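Local structure of methanol--corrinoid protein co-methyltransferase (Methanosarcina barkeri, 2I2X) at residues Y143-E155 against L198-T212. The protein transfers the methyl group of methanol to the cob(I)amide carried by its partner MtaC, a zinc-dependent step of methanogenesis. Sequence-based numbering, arbitrary orientation.
Sequences YSVFLEAFEQCAE and LIWTDISKIAKKTGT
Tyr143 reaches across from the first turn of helix 143-155 and donates a hydrogen bond from its phenol OH to OD2 of Asp202, 2.5 Å. The carboxylate oxygen lies at the ring edge, in the ring plane, and is met on its anti side, the two planes 70° apart. With CG anti to the backbone N (chi1 -164°), the ring is carried toward helix 198-210, where its CE1 meets CD1 of Leu198 at 3.6 Å and CG2 of Ile199 touches its edge. Replacing the tyrosine with phenylalanine would probably leave Asp202 OD2 without this donor and remove the OH from its contact with Leu198 CD2. Leu147 CD2 rests on CB of the same aspartate. Deeper in, Phe150 turns one face to Ile203, whose CG1 stands almost over the ring centre, 3.7 Å from the centroid, a CH-pi contact. The methyl CD1 of that isoleucine sits over one face of the Trp200 ring, so the side chain is wedged between two aromatic rings; Phe150 in turn sets its CE2 over a face of Phe146. These are neighbouring outer helices of the TIM barrel, following strands 119-126 and 160-163, and they run nearly parallel, crossing at -26° with axes 9.6 Å apart. Ile126 and Val163 of those strands lie against Phe150 from the barrel side. Ile206 fits between successive turns of the facing helix, its CG2 against CB of Glu151 at 3.4 Å and its CD1 near Leu147. Toward the outer surface, Lys209, extended beyond CG, forms a salt bridge, NZ meeting OE1 of Glu151 at 3.3 Å, where the oxygen offers its syn lone pair. At the C-terminal ends, CB of Ala154 packs on OG1 of Thr210, which donates to Ile206 O and accepts from Thr212 OG1, just where Gly211 closes the helix in a Schellman motif.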
ATOM      1  N   TYR A 143       3.739   6.614  36.293  1.00 24.94           N
ATOM      2  CA  TYR A 143       4.684   7.616  35.768  1.00 23.04           C
ATOM      3  C   TYR A 143       6.118   7.102  35.682  1.00 22.68           C
ATOM      4  O   TYR A 143       6.800   7.325  34.669  1.00 22.91           O
ATOM      5  CB  TYR A 143       4.657   8.927  36.577  1.00 21.57           C
ATOM      6  CG  TYR A 143       5.319  10.083  35.856  1.00 19.57           C
ATOM      7  CD1 TYR A 143       4.628  10.807  34.891  1.00 17.59           C
ATOM      8  CD2 TYR A 143       6.647  10.446  36.122  1.00 16.48           C
ATOM      9  CE1 TYR A 143       5.241  11.859  34.198  1.00 16.11           C
ATOM     10  CE2 TYR A 143       7.271  11.494  35.427  1.00 14.13           C
ATOM     11  CZ  TYR A 143       6.556  12.204  34.470  1.00 13.93           C
ATOM     12  OH  TYR A 143       7.135  13.258  33.777  1.00 12.70           O
ATOM     13  N   SER A 144       6.574   6.423  36.734  1.00 21.62           N
ATOM     14  CA  SER A 144       7.972   6.000  36.803  1.00 20.62           C
ATOM     15  C   SER A 144       8.226   4.879  35.812  1.00 19.97           C
ATOM     16  O   SER A 144       9.334   4.755  35.270  1.00 19.67           O
ATOM     17  CB  SER A 144       8.355   5.550  38.212  1.00 20.50           C
ATOM     18  OG  SER A 144       7.581   4.445  38.635  1.00 19.92           O
ATOM     19  N   VAL A 145       7.195   4.071  35.584  1.00 19.01           N
ATOM     20  CA  VAL A 145       7.275   2.999  34.604  1.00 19.32           C
ATOM     21  C   VAL A 145       7.429   3.634  33.206  1.00 18.95           C
ATOM     22  O   VAL A 145       8.293   3.247  32.431  1.00 18.06           O
ATOM     23  CB  VAL A 145       6.045   2.063  34.688  1.00 19.38           C
ATOM     24  CG1 VAL A 145       6.130   0.933  33.660  1.00 20.51           C
ATOM     25  CG2 VAL A 145       5.925   1.463  36.086  1.00 19.56           C
ATOM     26  N   PHE A 146       6.602   4.648  32.947  1.00 18.98           N
ATOM     27  CA  PHE A 146       6.621   5.446  31.740  1.00 18.51           C
ATOM     28  C   PHE A 146       8.051   5.874  31.396  1.00 18.44           C
ATOM     29  O   PHE A 146       8.542   5.617  30.288  1.00 17.69           O
ATOM     30  CB  PHE A 146       5.704   6.648  31.958  1.00 18.49           C
ATOM     31  CG  PHE A 146       5.552   7.553  30.767  1.00 17.62           C
ATOM     32  CD1 PHE A 146       5.170   7.054  29.526  1.00 16.26           C
ATOM     33  CD2 PHE A 146       5.753   8.921  30.905  1.00 16.43           C
ATOM     34  CE1 PHE A 146       5.003   7.903  28.445  1.00 16.26           C
ATOM     35  CE2 PHE A 146       5.582   9.779  29.825  1.00 16.22           C
ATOM     36  CZ  PHE A 146       5.210   9.267  28.591  1.00 15.62           C
ATOM     37  N   LEU A 147       8.715   6.506  32.359  1.00 18.46           N
ATOM     38  CA  LEU A 147      10.116   6.935  32.212  1.00 18.10           C
ATOM     39  C   LEU A 147      11.085   5.786  31.969  1.00 18.26           C
ATOM     40  O   LEU A 147      12.013   5.929  31.165  1.00 18.59           O
ATOM     41  CB  LEU A 147      10.578   7.733  33.437  1.00 17.41           C
ATOM     42  CG  LEU A 147       9.896   9.072  33.728  1.00 17.92           C
ATOM     43  CD1 LEU A 147      10.686   9.834  34.823  1.00 17.66           C
ATOM     44  CD2 LEU A 147       9.692   9.947  32.460  1.00 14.40           C
ATOM     45  N   GLU A 148      10.888   4.672  32.681  1.00 18.45           N
ATOM     46  CA  GLU A 148      11.725   3.487  32.530  1.00 19.16           C
ATOM     47  C   GLU A 148      11.644   2.971  31.099  1.00 18.77           C
ATOM     48  O   GLU A 148      12.626   2.454  30.567  1.00 18.44           O
ATOM     49  CB  GLU A 148      11.265   2.360  33.452  1.00 19.99           C
ATOM     50  CG  GLU A 148      11.621   2.492  34.902  1.00 24.45           C
ATOM     51  CD  GLU A 148      11.067   1.339  35.759  1.00 29.66           C
ATOM     52  OE1 GLU A 148      11.225   0.154  35.361  1.00 32.07           O
ATOM     53  OE2 GLU A 148      10.492   1.626  36.839  1.00 30.82           O
ATOM     54  N   ALA A 149      10.473   3.090  30.480  1.00 18.07           N
ATOM     55  CA  ALA A 149      10.348   2.668  29.101  1.00 18.49           C
ATOM     56  C   ALA A 149      11.274   3.501  28.193  1.00 18.33           C
ATOM     57  O   ALA A 149      12.012   2.934  27.368  1.00 18.45           O
ATOM     58  CB  ALA A 149       8.901   2.698  28.630  1.00 18.27           C
ATOM     59  N   PHE A 150      11.261   4.822  28.371  1.00 17.58           N
ATOM     60  CA  PHE A 150      12.107   5.679  27.558  1.00 17.51           C
ATOM     61  C   PHE A 150      13.553   5.321  27.813  1.00 17.48           C
ATOM     62  O   PHE A 150      14.315   5.153  26.882  1.00 17.37           O
ATOM     63  CB  PHE A 150      11.903   7.175  27.842  1.00 17.47           C
ATOM     64  CG  PHE A 150      10.644   7.749  27.276  1.00 17.40           C
ATOM     65  CD1 PHE A 150      10.579   8.159  25.936  1.00 15.99           C
ATOM     66  CD2 PHE A 150       9.521   7.929  28.093  1.00 17.08           C
ATOM     67  CE1 PHE A 150       9.413   8.703  25.403  1.00 13.73           C
ATOM     68  CE2 PHE A 150       8.328   8.477  27.564  1.00 15.82           C
ATOM     69  CZ  PHE A 150       8.282   8.856  26.207  1.00 15.22           C
ATOM     70  N   GLU A 151      13.958   5.187  29.061  1.00 17.99           N
ATOM     71  CA  GLU A 151      15.388   5.023  29.238  1.00 19.25           C
ATOM     72  C   GLU A 151      15.934   3.628  28.894  1.00 18.79           C
ATOM     73  O   GLU A 151      17.067   3.494  28.438  1.00 18.39           O
ATOM     74  CB  GLU A 151      15.865   5.588  30.570  1.00 19.46           C
ATOM     75  CG  GLU A 151      16.336   4.639  31.590  1.00 22.85           C
ATOM     76  CD  GLU A 151      16.795   5.404  32.843  1.00 27.97           C
ATOM     77  OE1 GLU A 151      17.970   5.864  32.882  1.00 27.80           O
ATOM     78  OE2 GLU A 151      15.962   5.553  33.771  1.00 28.56           O
ATOM     79  N   GLN A 152      15.105   2.604  29.075  1.00 18.70           N
ATOM     80  CA  GLN A 152      15.498   1.253  28.743  1.00 18.97           C
ATOM     81  C   GLN A 152      15.655   1.091  27.238  1.00 18.46           C
ATOM     82  O   GLN A 152      16.633   0.482  26.792  1.00 18.05           O
ATOM     83  CB  GLN A 152      14.511   0.239  29.298  1.00 19.64           C
ATOM     84  CG  GLN A 152      14.589   0.067  30.803  1.00 22.95           C
ATOM     85  CD  GLN A 152      15.885  -0.555  31.213  1.00 29.07           C
ATOM     86  OE1 GLN A 152      16.273  -1.609  30.682  1.00 31.54           O
ATOM     87  NE2 GLN A 152      16.592   0.095  32.154  1.00 30.32           N
ATOM     88  N   CYS A 153      14.712   1.648  26.467  1.00 17.93           N
ATOM     89  CA  CYS A 153      14.784   1.605  25.004  1.00 17.13           C
ATOM     90  C   CYS A 153      15.961   2.409  24.518  1.00 17.39           C
ATOM     91  O   CYS A 153      16.628   2.036  23.539  1.00 17.09           O
ATOM     92  CB  CYS A 153      13.521   2.156  24.377  1.00 16.82           C
ATOM     93  SG  CYS A 153      12.132   1.062  24.626  1.00 15.08           S
ATOM     94  N   ALA A 154      16.242   3.503  25.225  1.00 17.19           N
ATOM     95  CA  ALA A 154      17.337   4.386  24.842  1.00 16.77           C
ATOM     96  C   ALA A 154      18.673   3.742  25.135  1.00 16.93           C
ATOM     97  O   ALA A 154      19.666   4.079  24.532  1.00 17.32           O
ATOM     98  CB  ALA A 154      17.222   5.695  25.554  1.00 16.55           C
ATOM     99  N   GLU A 155      18.693   2.807  26.068  1.00 17.40           N
ATOM    100  CA  GLU A 155      19.928   2.154  26.450  1.00 17.97           C
ATOM    101  C   GLU A 155      20.186   0.935  25.603  1.00 17.61           C
ATOM    102  O   GLU A 155      21.268   0.362  25.670  1.00 18.46           O
ATOM    103  CB  GLU A 155      19.905   1.781  27.936  1.00 18.20           C
ATOM    104  CG  GLU A 155      20.504   2.889  28.796  1.00 21.27           C
ATOM    105  CD  GLU A 155      20.203   2.772  30.301  1.00 25.24           C
ATOM    106  OE1 GLU A 155      19.733   1.713  30.800  1.00 26.25           O
ATOM    107  OE2 GLU A 155      20.452   3.774  30.993  1.00 26.75           O
ATOM    108  N   LEU A 198       5.791  18.787  31.611  1.00 12.81           N
ATOM    109  CA  LEU A 198       6.204  17.809  32.615  1.00 13.41           C
ATOM    110  C   LEU A 198       7.010  16.725  31.929  1.00 13.60           C
ATOM    111  O   LEU A 198       8.210  16.544  32.179  1.00 14.74           O
ATOM    112  CB  LEU A 198       4.975  17.155  33.257  1.00 13.72           C
ATOM    113  CG  LEU A 198       4.912  16.546  34.677  1.00 14.68           C
ATOM    114  CD1 LEU A 198       4.092  15.261  34.649  1.00 13.62           C
ATOM    115  CD2 LEU A 198       6.257  16.294  35.355  1.00 13.99           C
ATOM    116  N   ILE A 199       6.352  16.015  31.026  1.00 12.95           N
ATOM    117  CA  ILE A 199       6.949  14.829  30.420  1.00 12.02           C
ATOM    118  C   ILE A 199       8.198  15.109  29.574  1.00 11.59           C
ATOM    119  O   ILE A 199       9.182  14.363  29.653  1.00 10.87           O
ATOM    120  CB  ILE A 199       5.893  14.031  29.652  1.00 12.06           C
ATOM    121  CG1 ILE A 199       5.327  14.865  28.501  1.00 11.60           C
ATOM    122  CG2 ILE A 199       4.776  13.619  30.615  1.00 10.60           C
ATOM    123  CD1 ILE A 199       4.383  14.107  27.630  1.00 15.25           C
ATOM    124  N   TRP A 200       8.184  16.197  28.805  1.00 11.27           N
ATOM    125  CA  TRP A 200       9.320  16.465  27.920  1.00 11.53           C
ATOM    126  C   TRP A 200      10.594  16.929  28.638  1.00 12.20           C
ATOM    127  O   TRP A 200      11.698  16.736  28.140  1.00 12.64           O
ATOM    128  CB  TRP A 200       8.916  17.329  26.711  1.00 11.38           C
ATOM    129  CG  TRP A 200       8.162  16.438  25.716  1.00 10.87           C
ATOM    130  CD1 TRP A 200       6.795  16.357  25.538  1.00  9.74           C
ATOM    131  CD2 TRP A 200       8.740  15.442  24.855  1.00  7.20           C
ATOM    132  NE1 TRP A 200       6.501  15.383  24.610  1.00 10.54           N
ATOM    133  CE2 TRP A 200       7.672  14.808  24.176  1.00  8.38           C
ATOM    134  CE3 TRP A 200      10.055  15.045  24.576  1.00  6.76           C
ATOM    135  CZ2 TRP A 200       7.882  13.795  23.227  1.00  7.43           C
ATOM    136  CZ3 TRP A 200      10.269  14.032  23.616  1.00  6.75           C
ATOM    137  CH2 TRP A 200       9.186  13.424  22.961  1.00  6.80           C
ATOM    138  N   THR A 201      10.436  17.501  29.833  1.00 12.26           N
ATOM    139  CA  THR A 201      11.561  17.840  30.661  1.00 10.99           C
ATOM    140  C   THR A 201      12.233  16.557  31.095  1.00 11.22           C
ATOM    141  O   THR A 201      13.444  16.409  30.987  1.00 11.96           O
ATOM    142  CB  THR A 201      11.079  18.634  31.874  1.00 11.57           C
ATOM    143  OG1 THR A 201      10.516  19.873  31.403  1.00 11.67           O
ATOM    144  CG2 THR A 201      12.241  18.896  32.879  1.00  7.68           C
ATOM    145  N   ASP A 202      11.450  15.614  31.580  1.00 11.05           N
ATOM    146  CA  ASP A 202      12.001  14.344  31.956  1.00 11.42           C
ATOM    147  C   ASP A 202      12.538  13.553  30.762  1.00 12.21           C
ATOM    148  O   ASP A 202      13.633  12.971  30.872  1.00 12.53           O
ATOM    149  CB  ASP A 202      10.960  13.535  32.691  1.00 11.95           C
ATOM    150  CG  ASP A 202      10.633  14.103  34.049  1.00 13.03           C
ATOM    151  OD1 ASP A 202      11.480  14.828  34.646  1.00 16.92           O
ATOM    152  OD2 ASP A 202       9.509  13.826  34.514  1.00 13.03           O
ATOM    153  N   ILE A 203      11.800  13.536  29.634  1.00 12.22           N
ATOM    154  CA  ILE A 203      12.245  12.761  28.449  1.00 11.88           C
ATOM    155  C   ILE A 203      13.610  13.237  27.961  1.00 12.31           C
ATOM    156  O   ILE A 203      14.499  12.429  27.745  1.00 11.47           O
ATOM    157  CB  ILE A 203      11.223  12.716  27.296  1.00 10.83           C
ATOM    158  CG1 ILE A 203      10.016  11.870  27.710  1.00 10.76           C
ATOM    159  CG2 ILE A 203      11.867  12.092  26.078  1.00 10.09           C
ATOM    160  CD1 ILE A 203       8.678  12.261  27.077  1.00  6.26           C
ATOM    161  N   SER A 204      13.772  14.548  27.844  1.00 13.86           N
ATOM    162  CA  SER A 204      15.033  15.161  27.417  1.00 15.79           C
ATOM    163  C   SER A 204      16.219  14.857  28.350  1.00 16.59           C
ATOM    164  O   SER A 204      17.316  14.505  27.898  1.00 15.81           O
ATOM    165  CB  SER A 204      14.834  16.659  27.292  1.00 15.80           C
ATOM    166  OG  SER A 204      13.855  16.937  26.297  1.00 18.12           O
ATOM    167  N   LYS A 205      15.978  14.982  29.657  1.00 18.01           N
ATOM    168  CA  LYS A 205      16.939  14.564  30.681  1.00 19.06           C
ATOM    169  C   LYS A 205      17.464  13.129  30.387  1.00 18.85           C
ATOM    170  O   LYS A 205      18.683  12.856  30.411  1.00 18.59           O
ATOM    171  CB  LYS A 205      16.242  14.624  32.030  1.00 19.39           C
ATOM    172  CG  LYS A 205      17.078  15.138  33.132  1.00 23.17           C
ATOM    173  CD  LYS A 205      16.300  16.176  33.958  1.00 28.22           C
ATOM    174  CE  LYS A 205      15.481  15.548  35.108  1.00 31.95           C
ATOM    175  NZ  LYS A 205      14.921  16.625  36.006  1.00 33.11           N
ATOM    176  N   ILE A 206      16.544  12.223  30.087  1.00 18.47           N
ATOM    177  CA  ILE A 206      16.909  10.847  29.767  1.00 18.92           C
ATOM    178  C   ILE A 206      17.706  10.722  28.466  1.00 19.63           C
ATOM    179  O   ILE A 206      18.697   9.978  28.400  1.00 19.87           O
ATOM    180  CB  ILE A 206      15.671   9.946  29.747  1.00 18.97           C
ATOM    181  CG1 ILE A 206      15.175   9.738  31.190  1.00 16.86           C
ATOM    182  CG2 ILE A 206      15.965   8.603  29.050  1.00 18.11           C
ATOM    183  CD1 ILE A 206      13.714   9.339  31.281  1.00 15.28           C
ATOM    184  N   ALA A 207      17.296  11.471  27.451  1.00 20.07           N
ATOM    185  CA  ALA A 207      17.997  11.486  26.176  1.00 21.03           C
ATOM    186  C   ALA A 207      19.461  11.945  26.360  1.00 21.88           C
ATOM    187  O   ALA A 207      20.415  11.338  25.835  1.00 21.71           O
ATOM    188  CB  ALA A 207      17.250  12.383  25.168  1.00 20.37           C
ATOM    189  N   LYS A 208      19.623  13.017  27.121  1.00 22.65           N
ATOM    190  CA  LYS A 208      20.926  13.553  27.388  1.00 23.68           C
ATOM    191  C   LYS A 208      21.778  12.492  28.101  1.00 23.45           C
ATOM    192  O   LYS A 208      22.915  12.227  27.690  1.00 23.28           O
ATOM    193  CB  LYS A 208      20.789  14.838  28.208  1.00 24.21           C
ATOM    194  CG  LYS A 208      22.069  15.660  28.340  1.00 26.66           C
ATOM    195  CD  LYS A 208      21.947  16.623  29.533  1.00 30.27           C
ATOM    196  CE  LYS A 208      23.282  17.252  29.900  1.00 31.79           C
ATOM    197  NZ  LYS A 208      23.087  18.544  30.626  1.00 34.20           N
ATOM    198  N   LYS A 209      21.208  11.863  29.130  1.00 23.38           N
ATOM    199  CA  LYS A 209      21.938  10.892  29.954  1.00 23.58           C
ATOM    200  C   LYS A 209      22.385   9.675  29.154  1.00 22.58           C
ATOM    201  O   LYS A 209      23.477   9.149  29.369  1.00 23.08           O
ATOM    202  CB  LYS A 209      21.086  10.462  31.151  1.00 24.67           C
ATOM    203  CG  LYS A 209      21.783   9.540  32.164  1.00 27.27           C
ATOM    204  CD  LYS A 209      20.741   8.753  32.989  1.00 31.12           C
ATOM    205  CE  LYS A 209      21.391   7.711  33.924  1.00 32.15           C
ATOM    206  NZ  LYS A 209      20.360   7.012  34.800  1.00 33.15           N
ATOM    207  N   THR A 210      21.554   9.254  28.214  1.00 21.22           N
ATOM    208  CA  THR A 210      21.827   8.065  27.402  1.00 19.98           C
ATOM    209  C   THR A 210      22.453   8.367  26.041  1.00 19.30           C
ATOM    210  O   THR A 210      22.740   7.456  25.282  1.00 19.48           O
ATOM    211  CB  THR A 210      20.527   7.303  27.148  1.00 20.30           C
ATOM    212  OG1 THR A 210      19.593   8.185  26.492  1.00 20.54           O
ATOM    213  CG2 THR A 210      19.922   6.789  28.478  1.00 18.93           C
ATOM    214  N   GLY A 211      22.654   9.642  25.719  1.00 18.52           N
ATOM    215  CA  GLY A 211      23.254  10.027  24.433  1.00 17.03           C
ATOM    216  C   GLY A 211      22.328   9.780  23.251  1.00 16.81           C
ATOM    217  O   GLY A 211      22.799   9.581  22.136  1.00 17.20           O
ATOM    218  N   THR A 212      21.012   9.771  23.482  1.00 15.79           N
ATOM    219  CA  THR A 212      20.060   9.604  22.400  1.00 14.91           C
ATOM    220  C   THR A 212      19.334  10.912  22.053  1.00 14.50           C
ATOM    221  O   THR A 212      19.714  12.000  22.498  1.00 13.62           O
ATOM    222  CB  THR A 212      19.067   8.495  22.698  1.00 15.51           C
ATOM    223  OG1 THR A 212      18.281   8.852  23.854  1.00 16.31           O
ATOM    224  CG2 THR A 212      19.817   7.156  22.909  1.00 14.20           C
TER